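Local coordinates for protein metallo-beta-lactamase FIM-1 (Pseudomonas aeruginosa, PDB 6V3Q) that probably hydrolyses the beta-lactam ring of antibiotics as a zinc-dependent class B beta-lactamase of the periplasm, here holding a single zinc ion, at residues T80-D84 and D85-G89; G175-D179 and A180-H184; S131-H134 and P135-I138; V152-E156 and Q157-F161; T13-T16 and Q17-M21. All coordinates share one frame; numbering follows the deposited sequence.

Interaction 1. Residues T80-D84 and D85-G89; sequences THAHD and DKMGG. With ZN (zinc ion), chain C.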
loop_
_atom_site.group_PDB
_atom_site.type_symbol
_atom_site.label_atom_id
_atom_site.label_comp_id
_atom_site.label_asym_id
_atom_site.label_seq_id
_atom_site.Cartn_x
_atom_site.Cartn_y
_atom_site.Cartn_z
ATOM N N THR A 80 -14.438 7.699 -14.955
ATOM C CA THR A 80 -15.611 7.248 -14.218
ATOM C C THR A 80 -15.996 8.159 -13.055
ATOM O O THR A 80 -17.167 8.160 -12.660
ATOM C CB THR A 80 -15.394 5.817 -13.712
ATOM O OG1 THR A 80 -14.219 5.763 -12.895
ATOM C CG2 THR A 80 -15.228 4.868 -14.892
ATOM N N HIS A 81 -15.060 8.930 -12.500
ATOM C CA HIS A 81 -15.400 9.982 -11.544
ATOM C C HIS A 81 -14.177 10.866 -11.341
ATOM O O HIS A 81 -13.087 10.577 -11.843
ATOM C CB HIS A 81 -15.912 9.422 -10.211
ATOM C CG HIS A 81 -14.876 8.700 -9.408
ATOM N ND1 HIS A 81 -14.413 7.445 -9.741
ATOM C CD2 HIS A 81 -14.235 9.048 -8.268
ATOM C CE1 HIS A 81 -13.522 7.056 -8.846
ATOM N NE2 HIS A 81 -13.395 8.010 -7.942
ATOM N N ALA A 82 -14.378 11.952 -10.599
ATOM C CA ALA A 82 -13.378 13.012 -10.481
ATOM C C ALA A 82 -12.565 12.848 -9.196
ATOM O O ALA A 82 -12.629 13.651 -8.265
ATOM C CB ALA A 82 -14.050 14.378 -10.550
ATOM N N HIS A 83 -11.791 11.770 -9.168
ATOM C CA HIS A 83 -10.723 11.566 -8.200
ATOM C C HIS A 83 -9.426 11.334 -8.962
ATOM O O HIS A 83 -9.431 11.070 -10.167
ATOM C CB HIS A 83 -11.031 10.394 -7.259
ATOM C CG HIS A 83 -11.925 10.764 -6.116
ATOM N ND1 HIS A 83 -12.459 9.831 -5.254
ATOM C CD2 HIS A 83 -12.371 11.969 -5.688
ATOM C CE1 HIS A 83 -13.199 10.443 -4.347
ATOM N NE2 HIS A 83 -13.163 11.742 -4.588
ATOM N N ASP A 84 -8.296 11.440 -8.256
ATOM C CA ASP A 84 -7.008 11.442 -8.941
ATOM C C ASP A 84 -6.574 10.070 -9.445
ATOM O O ASP A 84 -5.644 9.999 -10.255
ATOM C CB ASP A 84 -5.910 12.024 -8.043
ATOM C CG ASP A 84 -5.980 11.515 -6.621
ATOM O OD1 ASP A 84 -5.924 10.284 -6.418
ATOM O OD2 ASP A 84 -6.076 12.355 -5.700
ATOM N N ASP A 85 -7.206 8.982 -9.009
ATOM C CA ASP A 85 -6.888 7.696 -9.617
ATOM C C ASP A 85 -7.630 7.476 -10.927
ATOM O O ASP A 85 -7.297 6.537 -11.659
ATOM C CB ASP A 85 -7.186 6.548 -8.648
ATOM C CG ASP A 85 -8.591 6.596 -8.093
ATOM O OD1 ASP A 85 -9.143 7.707 -7.945
ATOM O OD2 ASP A 85 -9.142 5.516 -7.794
ATOM N N LYS A 86 -8.611 8.321 -11.240
ATOM C CA LYS A 86 -9.350 8.237 -12.491
ATOM C C LYS A 86 -9.073 9.390 -13.439
ATOM O O LYS A 86 -9.047 9.180 -14.652
ATOM C CB LYS A 86 -10.859 8.181 -12.220
ATOM C CG LYS A 86 -11.264 7.055 -11.303
ATOM C CD LYS A 86 -10.534 5.782 -11.674
ATOM C CE LYS A 86 -10.948 4.647 -10.777
ATOM N NZ LYS A 86 -10.221 3.384 -11.084
ATOM N N MET A 87 -8.869 10.601 -12.918
ATOM C CA MET A 87 -8.618 11.773 -13.748
ATOM C C MET A 87 -7.273 12.421 -13.439
ATOM O O MET A 87 -7.065 13.593 -13.766
ATOM C CB MET A 87 -9.745 12.794 -13.587
ATOM C CG MET A 87 -11.115 12.267 -13.971
ATOM S SD MET A 87 -12.385 13.549 -13.972
ATOM C CE MET A 87 -11.822 14.588 -15.316
ATOM N N GLY A 88 -6.355 11.683 -12.813
ATOM C CA GLY A 88 -5.081 12.266 -12.424
ATOM C C GLY A 88 -4.214 12.683 -13.593
ATOM O O GLY A 88 -3.392 13.597 -13.462
ATOM N N GLY A 89 -4.377 12.032 -14.743
ATOM C CA GLY A 89 -3.543 12.323 -15.892
ATOM C C GLY A 89 -4.314 12.837 -17.090
ATOM O O GLY A 89 -3.940 12.572 -18.237
HETATM ZN ZN ZN C . -12.696 7.790 -5.852
#

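Interaction 2. Residues G175-D179 and A180-H184; sequences GNTAD and ADLAH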
loop_
_atom_site.group_PDB
_atom_site.type_symbol
_atom_site.label_atom_id
_atom_site.label_comp_id
_atom_site.label_asym_id
_atom_site.label_seq_id
_atom_site.Cartn_x
_atom_site.Cartn_y
_atom_site.Cartn_z
ATOM N N GLY A 175 -14.568 1.431 2.235
ATOM C CA GLY A 175 -13.377 2.205 1.945
ATOM C C GLY A 175 -13.517 3.672 2.291
ATOM O O GLY A 175 -14.119 4.024 3.310
ATOM N N ASN A 176 -12.954 4.536 1.448
ATOM C CA ASN A 176 -13.076 5.981 1.625
ATOM C C ASN A 176 -14.516 6.404 1.361
ATOM O O ASN A 176 -14.990 6.343 0.222
ATOM C CB ASN A 176 -12.117 6.705 0.687
ATOM C CG ASN A 176 -12.330 8.205 0.683
ATOM O OD1 ASN A 176 -12.446 8.831 1.735
ATOM N ND2 ASN A 176 -12.398 8.789 -0.509
ATOM N N THR A 177 -15.215 6.839 2.411
ATOM C CA THR A 177 -16.619 7.225 2.322
ATOM C C THR A 177 -16.827 8.724 2.513
ATOM O O THR A 177 -17.949 9.158 2.797
ATOM C CB THR A 177 -17.448 6.443 3.343
ATOM O OG1 THR A 177 -16.759 6.416 4.599
ATOM C CG2 THR A 177 -17.678 5.022 2.866
ATOM N N ALA A 178 -15.769 9.525 2.357
ATOM C CA ALA A 178 -15.884 10.961 2.595
ATOM C C ALA A 178 -16.872 11.610 1.635
ATOM O O ALA A 178 -17.694 12.439 2.044
ATOM C CB ALA A 178 -14.509 11.621 2.474
ATOM N N ASP A 179 -16.814 11.249 0.356
ATOM C CA ASP A 179 -17.657 11.855 -0.665
ATOM C C ASP A 179 -18.813 10.956 -1.089
ATOM O O ASP A 179 -19.440 11.216 -2.122
ATOM C CB ASP A 179 -16.813 12.222 -1.888
ATOM C CG ASP A 179 -15.504 12.894 -1.513
ATOM O OD1 ASP A 179 -15.502 13.743 -0.596
ATOM O OD2 ASP A 179 -14.468 12.568 -2.133
ATOM N N ALA A 180 -19.120 9.922 -0.315
ATOM C CA ALA A 180 -20.058 8.896 -0.742
ATOM C C ALA A 180 -21.500 9.269 -0.412
ATOM O O ALA A 180 -21.776 10.134 0.423
ATOM C CB ALA A 180 -19.714 7.555 -0.094
ATOM N N ASP A 181 -22.422 8.596 -1.098
ATOM C CA ASP A 181 -23.856 8.660 -0.825
ATOM C C ASP A 181 -24.246 7.284 -0.288
ATOM O O ASP A 181 -24.564 6.367 -1.049
ATOM C CB ASP A 181 -24.648 9.036 -2.083
ATOM C CG ASP A 181 -26.107 9.364 -1.790
ATOM O OD1 ASP A 181 -26.716 8.708 -0.917
ATOM O OD2 ASP A 181 -26.648 10.286 -2.437
ATOM N N LEU A 182 -24.209 7.146 1.040
ATOM C CA LEU A 182 -24.466 5.852 1.665
ATOM C C LEU A 182 -25.898 5.393 1.441
ATOM O O LEU A 182 -26.153 4.188 1.321
ATOM C CB LEU A 182 -24.164 5.924 3.162
ATOM C CG LEU A 182 -22.713 6.191 3.564
ATOM C CD1 LEU A 182 -22.573 6.176 5.079
ATOM C CD2 LEU A 182 -21.787 5.172 2.925
ATOM N N ALA A 183 -26.841 6.335 1.376
ATOM C CA ALA A 183 -28.245 5.973 1.208
ATOM C C ALA A 183 -28.507 5.360 -0.164
ATOM O O ALA A 183 -29.328 4.445 -0.293
ATOM C CB ALA A 183 -29.126 7.202 1.421
ATOM N N HIS A 184 -27.826 5.850 -1.199
ATOM C CA HIS A 184 -28.118 5.457 -2.572
ATOM C C HIS A 184 -27.122 4.457 -3.148
ATOM O O HIS A 184 -27.366 3.927 -4.238
ATOM C CB HIS A 184 -28.172 6.703 -3.472
ATOM C CG HIS A 184 -28.729 6.447 -4.838
ATOM N ND1 HIS A 184 -27.934 6.347 -5.960
ATOM C CD2 HIS A 184 -30.001 6.266 -5.263
ATOM C CE1 HIS A 184 -28.693 6.117 -7.017
ATOM N NE2 HIS A 184 -29.952 6.063 -6.621
#

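Interaction 3. Residues S131-H134 and P135-I138; sequences SVLH and PLVI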
loop_
_atom_site.group_PDB
_atom_site.type_symbol
_atom_site.label_atom_id
_atom_site.label_comp_id
_atom_site.label_asym_id
_atom_site.label_seq_id
_atom_site.Cartn_x
_atom_site.Cartn_y
_atom_site.Cartn_z
ATOM N N SER A 131 -23.935 5.666 -26.174
ATOM C CA SER A 131 -23.048 4.882 -27.022
ATOM C C SER A 131 -22.037 5.754 -27.758
ATOM O O SER A 131 -21.561 5.368 -28.832
ATOM C CB SER A 131 -23.860 4.056 -28.021
ATOM O OG SER A 131 -24.526 2.986 -27.375
ATOM N N VAL A 132 -21.692 6.915 -27.193
ATOM C CA VAL A 132 -20.768 7.839 -27.849
ATOM C C VAL A 132 -19.408 7.188 -28.075
ATOM O O VAL A 132 -18.670 7.571 -28.992
ATOM C CB VAL A 132 -20.649 9.137 -27.023
ATOM C CG1 VAL A 132 -20.058 8.850 -25.651
ATOM C CG2 VAL A 132 -19.824 10.178 -27.766
ATOM N N LEU A 133 -19.060 6.194 -27.262
ATOM C CA LEU A 133 -17.806 5.465 -27.379
ATOM C C LEU A 133 -18.059 3.987 -27.648
ATOM O O LEU A 133 -17.418 3.112 -27.063
ATOM C CB LEU A 133 -16.954 5.647 -26.125
ATOM C CG LEU A 133 -16.368 7.044 -25.924
ATOM C CD1 LEU A 133 -15.501 7.083 -24.679
ATOM C CD2 LEU A 133 -15.574 7.459 -27.150
ATOM N N HIS A 134 -19.002 3.698 -28.542
ATOM C CA HIS A 134 -19.307 2.322 -28.907
ATOM C C HIS A 134 -18.031 1.617 -29.364
ATOM O O HIS A 134 -17.228 2.208 -30.097
ATOM C CB HIS A 134 -20.366 2.296 -30.014
ATOM C CG HIS A 134 -20.964 0.944 -30.253
ATOM N ND1 HIS A 134 -20.451 0.056 -31.175
ATOM C CD2 HIS A 134 -22.030 0.329 -29.691
ATOM C CE1 HIS A 134 -21.177 -1.048 -31.171
ATOM N NE2 HIS A 134 -22.141 -0.908 -30.280
ATOM N N PRO A 135 -17.808 0.353 -28.966
ATOM C CA PRO A 135 -18.759 -0.568 -28.332
ATOM C C PRO A 135 -18.935 -0.429 -26.821
ATOM O O PRO A 135 -19.679 -1.224 -26.252
ATOM C CB PRO A 135 -18.168 -1.941 -28.657
ATOM C CG PRO A 135 -16.692 -1.704 -28.900
ATOM C CD PRO A 135 -16.451 -0.219 -28.998
ATOM N N LEU A 136 -18.287 0.543 -26.183
ATOM C CA LEU A 136 -18.561 0.782 -24.773
ATOM C C LEU A 136 -19.994 1.274 -24.607
ATOM O O LEU A 136 -20.493 2.065 -25.411
ATOM C CB LEU A 136 -17.595 1.817 -24.177
ATOM C CG LEU A 136 -16.076 1.797 -24.350
ATOM C CD1 LEU A 136 -15.432 2.839 -23.434
ATOM C CD2 LEU A 136 -15.464 0.429 -24.099
ATOM N N VAL A 137 -20.662 0.790 -23.567
ATOM C CA VAL A 137 -21.878 1.418 -23.069
ATOM C C VAL A 137 -21.511 2.147 -21.786
ATOM O O VAL A 137 -21.101 1.522 -20.800
ATOM C CB VAL A 137 -23.006 0.402 -22.834
ATOM C CG1 VAL A 137 -24.185 1.080 -22.142
ATOM C CG2 VAL A 137 -23.458 -0.205 -24.153
ATOM N N ILE A 138 -21.618 3.469 -21.810
ATOM C CA ILE A 138 -21.365 4.288 -20.633
ATOM C C ILE A 138 -22.698 4.502 -19.930
ATOM O O ILE A 138 -23.646 5.024 -20.527
ATOM C CB ILE A 138 -20.708 5.622 -21.010
ATOM C CG1 ILE A 138 -19.376 5.372 -21.728
ATOM C CG2 ILE A 138 -20.493 6.471 -19.767
ATOM C CD1 ILE A 138 -18.829 6.578 -22.448
HETATM O O HOH W 1 -20.326 4.636 -25.274
#

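Interaction 4. Residues V152-E156 and Q157-F161; sequences VGLPE and QGIVF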
loop_
_atom_site.group_PDB
_atom_site.type_symbol
_atom_site.label_atom_id
_atom_site.label_comp_id
_atom_site.label_asym_id
_atom_site.label_seq_id
_atom_site.Cartn_x
_atom_site.Cartn_y
_atom_site.Cartn_z
ATOM N N VAL A 152 -18.759 1.727 -17.043
ATOM C CA VAL A 152 -18.605 1.391 -18.454
ATOM C C VAL A 152 -18.821 -0.105 -18.610
ATOM O O VAL A 152 -18.200 -0.902 -17.900
ATOM C CB VAL A 152 -17.219 1.795 -18.997
ATOM C CG1 VAL A 152 -17.014 1.249 -20.402
ATOM C CG2 VAL A 152 -17.060 3.305 -18.979
ATOM N N GLY A 153 -19.698 -0.483 -19.533
ATOM C CA GLY A 153 -19.966 -1.876 -19.828
ATOM C C GLY A 153 -19.525 -2.231 -21.235
ATOM O O GLY A 153 -19.532 -1.386 -22.133
ATOM N N LEU A 154 -19.121 -3.488 -21.417
ATOM C CA LEU A 154 -18.802 -4.056 -22.726
ATOM C C LEU A 154 -19.725 -5.254 -22.923
ATOM O O LEU A 154 -19.294 -6.412 -22.800
ATOM C CB LEU A 154 -17.325 -4.442 -22.828
ATOM C CG LEU A 154 -16.335 -3.328 -23.192
ATOM C CD1 LEU A 154 -14.889 -3.745 -22.935
ATOM C CD2 LEU A 154 -16.519 -2.915 -24.646
ATOM N N PRO A 155 -21.005 -5.013 -23.227
ATOM C CA PRO A 155 -21.979 -6.120 -23.248
ATOM C C PRO A 155 -21.658 -7.200 -24.266
ATOM O O PRO A 155 -21.950 -8.379 -24.018
ATOM C CB PRO A 155 -23.303 -5.411 -23.575
ATOM C CG PRO A 155 -23.079 -3.979 -23.204
ATOM C CD PRO A 155 -21.639 -3.717 -23.518
ATOM N N GLU A 156 -21.064 -6.834 -25.404
ATOM C CA GLU A 156 -20.677 -7.832 -26.394
ATOM C C GLU A 156 -19.670 -8.827 -25.829
ATOM O O GLU A 156 -19.684 -10.004 -26.207
ATOM C CB GLU A 156 -20.104 -7.146 -27.634
ATOM C CG GLU A 156 -21.152 -6.695 -28.636
ATOM C CD GLU A 156 -20.683 -5.540 -29.498
ATOM O OE1 GLU A 156 -21.314 -4.466 -29.444
ATOM O OE2 GLU A 156 -19.685 -5.703 -30.226
ATOM N N GLN A 157 -18.798 -8.384 -24.924
ATOM C CA GLN A 157 -17.783 -9.245 -24.333
ATOM C C GLN A 157 -18.087 -9.625 -22.889
ATOM O O GLN A 157 -17.282 -10.327 -22.269
ATOM C CB GLN A 157 -16.405 -8.576 -24.412
ATOM C CG GLN A 157 -15.800 -8.565 -25.813
ATOM C CD GLN A 157 -15.646 -7.167 -26.375
ATOM O OE1 GLN A 157 -16.538 -6.327 -26.238
ATOM N NE2 GLN A 157 -14.518 -6.914 -27.026
ATOM N N GLY A 158 -19.222 -9.188 -22.346
ATOM C CA GLY A 158 -19.606 -9.570 -21.000
ATOM C C GLY A 158 -18.741 -8.995 -19.900
ATOM O O GLY A 158 -18.499 -9.673 -18.895
ATOM N N ILE A 159 -18.281 -7.755 -20.050
ATOM C CA ILE A 159 -17.389 -7.116 -19.090
ATOM C C ILE A 159 -18.049 -5.845 -18.576
ATOM O O ILE A 159 -18.569 -5.045 -19.363
ATOM C CB ILE A 159 -16.019 -6.792 -19.713
ATOM C CG1 ILE A 159 -15.363 -8.053 -20.272
ATOM C CG2 ILE A 159 -15.108 -6.128 -18.688
ATOM C CD1 ILE A 159 -14.135 -7.774 -21.098
ATOM N N VAL A 160 -18.019 -5.659 -17.258
ATOM C CA VAL A 160 -18.411 -4.409 -16.620
ATOM C C VAL A 160 -17.207 -3.868 -15.867
ATOM O O VAL A 160 -16.595 -4.587 -15.068
ATOM C CB VAL A 160 -19.605 -4.595 -15.666
ATOM C CG1 VAL A 160 -19.940 -3.284 -14.975
ATOM C CG2 VAL A 160 -20.806 -5.115 -16.424
ATOM N N PHE A 161 -16.862 -2.615 -16.128
ATOM C CA PHE A 161 -15.851 -1.907 -15.349
ATOM C C PHE A 161 -16.599 -1.016 -14.366
ATOM O O PHE A 161 -17.131 0.033 -14.740
ATOM C CB PHE A 161 -14.913 -1.100 -16.238
ATOM C CG PHE A 161 -13.895 -0.322 -15.466
ATOM C CD1 PHE A 161 -12.813 -0.963 -14.887
ATOM C CD2 PHE A 161 -14.032 1.043 -15.292
ATOM C CE1 PHE A 161 -11.878 -0.255 -14.159
ATOM C CE2 PHE A 161 -13.101 1.754 -14.567
ATOM C CZ PHE A 161 -12.021 1.106 -14.002
#

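Interaction 5. Residues T13-T16 and Q17-M21; sequences TAIT and QGVWM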
loop_
_atom_site.group_PDB
_atom_site.type_symbol
_atom_site.label_atom_id
_atom_site.label_comp_id
_atom_site.label_asym_id
_atom_site.label_seq_id
_atom_site.Cartn_x
_atom_site.Cartn_y
_atom_site.Cartn_z
ATOM N N THR A 13 -2.479 -6.031 -18.825
ATOM C CA THR A 13 -2.887 -7.427 -18.875
ATOM C C THR A 13 -4.061 -7.589 -19.827
ATOM O O THR A 13 -5.001 -6.789 -19.806
ATOM C CB THR A 13 -3.283 -7.951 -17.488
ATOM O OG1 THR A 13 -4.397 -7.197 -16.997
ATOM C CG2 THR A 13 -2.126 -7.826 -16.511
ATOM N N ALA A 14 -4.003 -8.633 -20.654
ATOM C CA ALA A 14 -5.100 -8.923 -21.566
ATOM C C ALA A 14 -6.269 -9.526 -20.798
ATOM O O ALA A 14 -6.105 -10.503 -20.061
ATOM C CB ALA A 14 -4.635 -9.870 -22.671
ATOM N N ILE A 15 -7.449 -8.935 -20.966
ATOM C CA ILE A 15 -8.657 -9.377 -20.278
ATOM C C ILE A 15 -9.418 -10.328 -21.190
ATOM O O ILE A 15 -9.674 -11.482 -20.831
ATOM C CB ILE A 15 -9.530 -8.179 -19.867
ATOM C CG1 ILE A 15 -8.811 -7.335 -18.815
ATOM C CG2 ILE A 15 -10.880 -8.653 -19.355
ATOM C CD1 ILE A 15 -8.542 -8.070 -17.522
ATOM N N THR A 16 -9.795 -9.837 -22.366
ATOM C CA THR A 16 -10.298 -10.668 -23.451
ATOM C C THR A 16 -9.756 -10.087 -24.754
ATOM O O THR A 16 -8.924 -9.172 -24.742
ATOM C CB THR A 16 -11.831 -10.749 -23.427
ATOM O OG1 THR A 16 -12.272 -11.749 -24.354
ATOM C CG2 THR A 16 -12.445 -9.414 -23.811
ATOM N N GLN A 17 -10.221 -10.617 -25.883
ATOM C CA GLN A 17 -9.750 -10.130 -27.172
ATOM C C GLN A 17 -10.171 -8.678 -27.371
ATOM O O GLN A 17 -11.365 -8.359 -27.362
ATOM C CB GLN A 17 -10.292 -11.004 -28.300
ATOM C CG GLN A 17 -9.585 -10.802 -29.642
ATOM C CD GLN A 17 -10.120 -9.618 -30.427
ATOM O OE1 GLN A 17 -11.329 -9.405 -30.504
ATOM N NE2 GLN A 17 -9.217 -8.842 -31.015
ATOM N N GLY A 18 -9.185 -7.800 -27.539
ATOM C CA GLY A 18 -9.446 -6.391 -27.761
ATOM C C GLY A 18 -9.688 -5.569 -26.517
ATOM O O GLY A 18 -10.055 -4.392 -26.636
ATOM N N VAL A 19 -9.496 -6.143 -25.329
ATOM C CA VAL A 19 -9.755 -5.453 -24.068
ATOM C C VAL A 19 -8.560 -5.685 -23.150
ATOM O O VAL A 19 -8.290 -6.823 -22.753
ATOM C CB VAL A 19 -11.053 -5.931 -23.397
ATOM C CG1 VAL A 19 -11.309 -5.156 -22.114
ATOM C CG2 VAL A 19 -12.234 -5.794 -24.353
ATOM N N TRP A 20 -7.850 -4.612 -22.808
ATOM C CA TRP A 20 -6.697 -4.670 -21.922
ATOM C C TRP A 20 -6.995 -3.930 -20.625
ATOM O O TRP A 20 -7.724 -2.933 -20.614
ATOM C CB TRP A 20 -5.454 -4.056 -22.581
ATOM C CG TRP A 20 -5.103 -4.669 -23.896
ATOM C CD1 TRP A 20 -5.703 -4.426 -25.095
ATOM C CD2 TRP A 20 -4.062 -5.622 -24.153
ATOM N NE1 TRP A 20 -5.108 -5.171 -26.082
ATOM C CE2 TRP A 20 -4.096 -5.914 -25.531
ATOM C CE3 TRP A 20 -3.111 -6.262 -23.353
ATOM C CZ2 TRP A 20 -3.215 -6.816 -26.127
ATOM C CZ3 TRP A 20 -2.234 -7.157 -23.948
ATOM C CH2 TRP A 20 -2.294 -7.425 -25.319
ATOM N N MET A 21 -6.417 -4.421 -19.533
ATOM C CA MET A 21 -6.495 -3.768 -18.233
ATOM C C MET A 21 -5.136 -3.168 -17.899
ATOM O O MET A 21 -4.120 -3.870 -17.940
ATOM C CB MET A 21 -6.916 -4.757 -17.142
ATOM C CG MET A 21 -7.347 -4.106 -15.833
ATOM S SD MET A 21 -8.032 -5.283 -14.641
ATOM C CE MET A 21 -6.589 -5.662 -13.648
#

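Interaction 1. Residues T80-D84 and D85-G89
Two histidines on the loop 80-84 hold the zinc ion, His81 through NE2 at 2.2 Å and His83 through ND1 at 2.1 Å, and the short, weakly bonded helical turn that begins near Asp84 packs against them. His145 supplies a third imidazole to the metal. His81 CG sits between its own backbone N and carbonyl carbon (chi1 68°), which brings the ring back toward Lys86 and Asp85. Backbone hydrogen bonds make the turn: the carbonyl O of His83 takes Met87 N at 2.8 Å, nearly in line with the C=O, and Lys86 N at 3.1 Å from well above the carbonyl plane. Packing does the rest. Lys86 CG comes up obliquely to the His81 ring, 3.3 Å from CE1, while its NZ goes on to Ser205 OG. Met87 SD rests 3.9 Å from Ala82 CB. Among the acids, Asp85 OD1 lies 3.4 Å from His83 CB, with His81 NE2 at 4.3 Å, bonded to neither. Through its other nitrogen, NE2, His83 is bonded to Asp179. The sequence His-Ala-His-Asp-Asp carries the HxHxD zinc-binding motif of the metallo-beta-lactamase superfamily, set at the start of a helix.

Interaction 2. Residues G175-D179 and A180-H184
Thr177 and Leu182 meet over Ala180 in an exposed loop of the metallo-beta-lactamase fold, where the chain passes the zinc site and heads for helix 185-195. From its CB, Leu182 sends CG away from its own carbonyl carbon (chi1 -64°), and the side chain then runs on to a fork. At that fork CD2 is the branch that does the touching: it lies 4.1 Å from CG2 of Thr177, a single methyl-to-methyl contact in which the two side chains run at about a right angle. Beyond this pair, Leu182 also packs on Leu174. At chi1 44° Thr177 CG2 lies anti to the carbonyl carbon, and this is the branch turned to Leu182.

Next to this contact the backbone turns loosely. Ala180 N donates to the carbonyl O of Thr177 in a weak bond of 3.4 Å, and Ala180 CB lies 3.7 Å from that same oxygen, so the methyl is tucked against the turn. One residue earlier, Asp179 leaves the loop toward the metal: its OD2 accepts a hydrogen bond from NE2 of the zinc ligand His83, making Asp179 a second-shell residue that can fix the rotation of that imidazole.

Further on, Asp181 forms an Asx motif with the residue three places ahead. His184 ND1 is bonded to the carbonyl of Pro143, which ties this end of the loop to the segment of Pro143 and Gly144, where Asp181 also makes a backbone bond. Within the motif, His184 N reaches Asp181 OD1 at 3.1 Å, coming from above the carboxylate plane, 51° out of it.

Interaction 3. Residues S131-H134 and P135-I138
Ser131 lies beside the returning chain, its CA 4.1 Å from the carbonyl O of Leu136, and opens a type I beta turn that runs to His134 and links strand 129-130 to strand 137-139 at the edge of the second sheet of the metallo-beta-lactamase fold. The turn is closed by its own backbone bond, from His134 N to the carbonyl O of Ser131. Val132 follows and turns CG1 to Ile138, whose CD1 it meets at 4.1 Å.

Leu133 reaches into the interior between the two sheets, toward Trp76 and Val78. Its CD1 lies 4.0 Å from the same Ile138 CD1, so that one methyl is shared by Val132 and Leu133. Its backbone is gripped as well. The carbonyl O accepts Leu136 N at 2.9 Å, in a bond bent to 135° at the hydrogen, while Leu133 N donates to a water that in turn donates to the carbonyl O of Leu136. That water bridges Leu133 N and Leu136 O across the turn.

His134 ends the segment, joined to Pro135 by a cis peptide bond that, with the preceding turn, brings the chain round into strand 137-139. With CG anti to the backbone N (chi1 -167°), the imidazole is laid across the proline at about a right angle. The result is a CH-pi contact: Pro135 CA stands over the face of the His134 ring, 3.4 Å from its centroid and 18° off the ring normal.

Interaction 4. Residues V152-E156 and Q157-F161
Leu154 N donates to the carbonyl O of Ile159 at 2.6 Å, the shortest of the rungs in an antiparallel beta hairpin formed by strands 151-154 and 159-161. Toward the open end, Val152 and Phe161 form the next hydrogen-bonded pair: Phe161 N reaches Val152 O at 2.8 Å, almost straight out from the carbonyl, and the return bond from Val152 N to Phe161 O is longer at 3.3 Å. At the closed end the carbonyl O of Leu154 is gripped twice, by Ile159 N at 3.2 Å and by Gln157 N at 2.9 Å, the two donors arriving from opposite faces of its plane. Gly158 and Ile159 both face Leu154, a G1 beta bulge, and the positive phi of Gly158 (68°) suits glycine there.

Between the two hydrogen-bonded pairs, Gly153 stands opposite Val160, which packs on Phe196 and Ile202. Side chains of Val152, Leu154, Ile159 and Phe161 share the other face, where Leu154 and Ile159 also rest on Val19 of the first sheet. Phe161 continues toward Thr80 and Lys86 beside the zinc loop.

Gln157 bends at chi2 (115°), and its side chain crosses that of Leu154 at a slant. Its NE2 makes a weak hydrogen bond to the carbonyl O of Gln17, while Gln157 OE1 lies 3.8 Å from Leu154 CD2 and 3.9 Å from Glu156 CB.

Interaction 5. Residues T13-T16 and Q17-M21
The carbonyl O of Val19 is met by two successive amides, Ile15 N at 2.9 Å, lying in the carbonyl plane, and Thr16 N more weakly at 3.4 Å. Ile15 and Thr16 thus both face Val19, a classic beta bulge that shifts the register by one. Past the bulge, Ala14 pairs with Trp20 and Thr13 with Met21, where Met21 N donates to Thr13 O at 2.8 Å and Thr13 N returns a bond to Met21 O. At the other end a type II turn from Thr16 to Val19 reverses the chain, with Gly18 at a positive phi and Val19 N bonded to Thr16 O.

On one face, Ala14 CB sits over the six-membered ring of Trp20, 4.2 Å from its centroid, a CH-pi contact offset toward the rim. The indole NE1 is bonded to Glu42. At the bulge, Ile15 crosses Met21 at a slant, its CG1 3.6 Å from Met21 CB, and Thr16 CG2 lies 3.7 Å from Val19 CG2. Ile15, Thr16 and Val19 continue onto Ile159, while Thr13 packs on Ala3 and Met21 on Gln4 of the second subunit. This is a bulged antiparallel beta hairpin at the edge of the larger sheet of the alpha-beta/beta-alpha metallo-beta-lactamase sandwich.

Overall arrangement
Interaction 1 supplies two zinc ligands, and interaction 2 meets it through a second-shell bond: His83 NE2 and Asp179 OD2 are 2.9 Å apart, a probable hydrogen bond, although the two contacts have centres about 17 Å apart. Interactions 3 and 4 are neighbours in one sheet, centres about 10 Å apart, joined by Val137 O and Gly153 N at 2.8 Å. Interaction 4 links outward both ways. Phe161 CE2 packs 3.8 Å from Thr80 CG2 of interaction 1, and Ile159 CD1 lies 3.6 Å from Thr16 CG2 of interaction 5, so the hairpin 152-161 spans from the zinc loop to the first sheet. Interactions 2 and 5 lie on opposite sides of the chain's centre.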